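Local coordinates for collagen adhesin (Enterococcus faecalis, PDB 2OKM), which probably binds collagen, as the collagen-binding subdomain of a surface protein anchored to the bacterial cell wall, at residues V20-N25 / D41-G46. Numbering follows the deposited sequence.
Sequences VRWFLN and DRQGSG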
ATOM      1  N   VAL A  20       6.729 -11.549   5.749  1.00 14.09           N
ATOM      2  CA  VAL A  20       5.679 -11.504   4.747  1.00 12.87           C
ATOM      3  C   VAL A  20       5.951 -10.237   3.949  1.00 12.31           C
ATOM      4  O   VAL A  20       6.196  -9.178   4.529  1.00 11.05           O
ATOM      5  CB  VAL A  20       4.272 -11.391   5.371  1.00 13.78           C
ATOM      6  CG1 VAL A  20       3.231 -11.271   4.269  1.00 14.68           C
ATOM      7  CG2 VAL A  20       3.980 -12.612   6.232  1.00 14.28           C
ATOM      8  N   ARG A  21       5.950 -10.355   2.623  1.00 10.64           N
ATOM      9  CA  ARG A  21       6.162  -9.194   1.765  1.00 11.50           C
ATOM     10  C   ARG A  21       4.788  -8.726   1.308  1.00 11.47           C
ATOM     11  O   ARG A  21       4.016  -9.505   0.750  1.00 13.28           O
ATOM     12  CB  ARG A  21       7.009  -9.550   0.539  1.00 12.78           C
ATOM     13  CG  ARG A  21       8.378 -10.138   0.841  1.00 14.92           C
ATOM     14  CD  ARG A  21       9.276 -10.014  -0.390  1.00 19.10           C
ATOM     15  NE  ARG A  21       8.621 -10.513  -1.598  1.00 22.06           N
ATOM     16  CZ  ARG A  21       8.997 -10.202  -2.837  1.00 22.20           C
ATOM     17  NH1 ARG A  21      10.027  -9.391  -3.036  1.00 24.60           N
ATOM     18  NH2 ARG A  21       8.342 -10.700  -3.878  1.00 23.10           N
ATOM     19  N   TRP A  22       4.478  -7.458   1.559  1.00  9.41           N
ATOM     20  CA  TRP A  22       3.186  -6.902   1.176  1.00 10.28           C
ATOM     21  C   TRP A  22       3.332  -5.863   0.076  1.00  9.01           C
ATOM     22  O   TRP A  22       4.382  -5.229  -0.063  1.00  9.20           O
ATOM     23  CB  TRP A  22       2.491  -6.269   2.392  1.00  8.83           C
ATOM     24  CG  TRP A  22       1.970  -7.266   3.398  1.00  9.88           C
ATOM     25  CD1 TRP A  22       2.497  -7.545   4.630  1.00 11.23           C
ATOM     26  CD2 TRP A  22       0.829  -8.120   3.248  1.00 11.52           C
ATOM     27  NE1 TRP A  22       1.751  -8.517   5.254  1.00 12.51           N
ATOM     28  CE2 TRP A  22       0.718  -8.887   4.429  1.00 11.78           C
ATOM     29  CE3 TRP A  22      -0.121  -8.307   2.230  1.00  9.51           C
ATOM     30  CZ2 TRP A  22      -0.295  -9.837   4.621  1.00 10.37           C
ATOM     31  CZ3 TRP A  22      -1.132  -9.253   2.419  1.00 11.62           C
ATOM     32  CH2 TRP A  22      -1.211 -10.002   3.610  1.00 11.18           C
ATOM     33  N   PHE A  23       2.275  -5.708  -0.716  1.00  9.18           N
ATOM     34  CA  PHE A  23       2.281  -4.751  -1.814  1.00  8.84           C
ATOM     35  C   PHE A  23       0.968  -3.984  -1.896  1.00  9.00           C
ATOM     36  O   PHE A  23      -0.110  -4.585  -1.930  1.00  9.31           O
ATOM     37  CB  PHE A  23       2.479  -5.468  -3.157  1.00  8.75           C
ATOM     38  CG  PHE A  23       3.708  -6.339  -3.224  1.00 10.78           C
ATOM     39  CD1 PHE A  23       3.734  -7.584  -2.607  1.00 12.08           C
ATOM     40  CD2 PHE A  23       4.830  -5.920  -3.933  1.00 10.85           C
ATOM     41  CE1 PHE A  23       4.862  -8.404  -2.693  1.00 12.71           C
ATOM     42  CE2 PHE A  23       5.965  -6.734  -4.027  1.00 11.75           C
ATOM     43  CZ  PHE A  23       5.976  -7.977  -3.407  1.00 11.72           C
ATOM     44  N   LEU A  24       1.063  -2.658  -1.925  1.00  9.16           N
ATOM     45  CA  LEU A  24      -0.113  -1.811  -2.074  1.00  8.29           C
ATOM     46  C   LEU A  24       0.031  -1.266  -3.491  1.00  9.23           C
ATOM     47  O   LEU A  24       0.942  -0.495  -3.776  1.00 10.38           O
ATOM     48  CB  LEU A  24      -0.096  -0.672  -1.051  1.00  9.43           C
ATOM     49  CG  LEU A  24       0.062  -1.103   0.411  1.00  9.06           C
ATOM     50  CD1 LEU A  24       0.028   0.138   1.283  1.00 10.44           C
ATOM     51  CD2 LEU A  24      -1.045  -2.071   0.822  1.00  9.07           C
ATOM     52  N   ASN A  25      -0.863  -1.689  -4.379  1.00  9.45           N
ATOM     53  CA  ASN A  25      -0.812  -1.284  -5.782  1.00  9.49           C
ATOM     54  C   ASN A  25      -1.811  -0.184  -6.064  1.00  9.33           C
ATOM     55  O   ASN A  25      -3.009  -0.426  -6.189  1.00  9.54           O
ATOM     56  CB  ASN A  25      -1.080  -2.506  -6.645  1.00 10.28           C
ATOM     57  CG  ASN A  25      -0.030  -3.575  -6.446  1.00 13.42           C
ATOM     58  OD1 ASN A  25       1.082  -3.465  -6.959  1.00 15.11           O
ATOM     59  ND2 ASN A  25      -0.368  -4.602  -5.676  1.00 15.04           N
ATOM     60  N   ASP A  41      -5.039   1.109   6.855  1.00 10.92           N
ATOM     61  CA  ASP A  41      -4.609  -0.283   6.863  1.00 10.39           C
ATOM     62  C   ASP A  41      -4.522  -0.910   8.252  1.00 11.01           C
ATOM     63  O   ASP A  41      -3.908  -0.351   9.158  1.00 10.66           O
ATOM     64  CB  ASP A  41      -3.250  -0.383   6.163  1.00 11.34           C
ATOM     65  CG  ASP A  41      -2.877  -1.804   5.816  1.00 11.19           C
ATOM     66  OD1 ASP A  41      -2.706  -2.621   6.744  1.00 10.02           O
ATOM     67  OD2 ASP A  41      -2.757  -2.098   4.607  1.00 11.19           O
ATOM     68  N   ARG A  42      -5.144  -2.077   8.404  1.00 11.26           N
ATOM     69  CA  ARG A  42      -5.134  -2.810   9.666  1.00 11.52           C
ATOM     70  C   ARG A  42      -4.600  -4.210   9.395  1.00 12.13           C
ATOM     71  O   ARG A  42      -5.294  -5.046   8.812  1.00 12.71           O
ATOM     72  CB  ARG A  42      -6.545  -2.887  10.249  1.00 13.93           C
ATOM     73  N   GLN A  43      -3.369  -4.462   9.824  1.00 11.54           N
ATOM     74  CA  GLN A  43      -2.738  -5.756   9.597  1.00 13.31           C
ATOM     75  C   GLN A  43      -3.309  -6.868  10.468  1.00 13.28           C
ATOM     76  O   GLN A  43      -3.727  -6.631  11.603  1.00 13.65           O
ATOM     77  CB  GLN A  43      -1.234  -5.635   9.822  1.00 13.90           C
ATOM     78  CG  GLN A  43      -0.448  -6.840   9.367  1.00 17.12           C
ATOM     79  CD  GLN A  43       1.039  -6.588   9.407  1.00 18.30           C
ATOM     80  OE1 GLN A  43       1.641  -6.484  10.479  1.00 20.60           O
ATOM     81  NE2 GLN A  43       1.641  -6.471   8.232  1.00 18.89           N
ATOM     82  N   GLY A  44      -3.323  -8.080   9.916  1.00 13.08           N
ATOM     83  CA  GLY A  44      -3.845  -9.235  10.625  1.00 13.34           C
ATOM     84  C   GLY A  44      -2.883  -9.796  11.652  1.00 13.72           C
ATOM     85  O   GLY A  44      -1.744  -9.348  11.769  1.00 14.01           O
ATOM     86  N   SER A  45      -3.344 -10.793  12.398  1.00 13.11           N
ATOM     87  CA  SER A  45      -2.534 -11.415  13.440  1.00 13.40           C
ATOM     88  C   SER A  45      -1.314 -12.175  12.927  1.00 13.46           C
ATOM     89  O   SER A  45      -1.170 -12.423  11.726  1.00 12.35           O
ATOM     90  CB  SER A  45      -3.404 -12.369  14.262  1.00 13.73           C
ATOM     91  OG  SER A  45      -3.847 -13.461  13.470  1.00 15.75           O
ATOM     92  N   GLY A  46      -0.437 -12.536  13.863  1.00 13.54           N
ATOM     93  CA  GLY A  46       0.761 -13.296  13.549  1.00 13.10           C
ATOM     94  C   GLY A  46       1.854 -12.541  12.825  1.00 12.94           C
ATOM     95  O   GLY A  46       2.788 -13.154  12.299  1.00 13.72           O
TER
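The amide nitrogen of Q43 comes up obliquely to the NE1 and CD1 side of the W22 indole: NE1 lies 3.6 Å from the amide NE2 of Q43, and CD1 of the same ring is 3.9 Å from that nitrogen. Both nitrogens are donors, and no hydrogen bond joins them; each bonds instead to its own partner outside the pair, W22 NE1 to Q47 OE1 and Q43 NE2 to S108 OG. The amide plane is turned 37° from that of the ring. Q43 spans the gap because CG stands anti to the backbone N (chi1 -169°) and the chain stays extended beyond it. V20 CG1 lies 3.2 Å above one face of the indole, near the rim, and Y106 also meets the ring, their planes about 25° apart. Further along, a methyl of L24, CD2, comes to 4.2 Å from the carboxylate OD2 of D41, a loose apolar-to-polar touch. The other oxygen, OD1, accepts a hydrogen bond from N122 on the adjacent strand 119-128, which helps fix the turn of this buried acid, while F88 of strand 87-92 touches both side chains. The backbones stay far apart, with W22 CA 10.4 Å from Q43 CA. This is the spacing of two packed layers: strand 19-26 of one antiparallel sheet faces strand 37-43 of the other across the interior of the beta sandwich of this N2 subdomain, a member of the collagen-binding domain family.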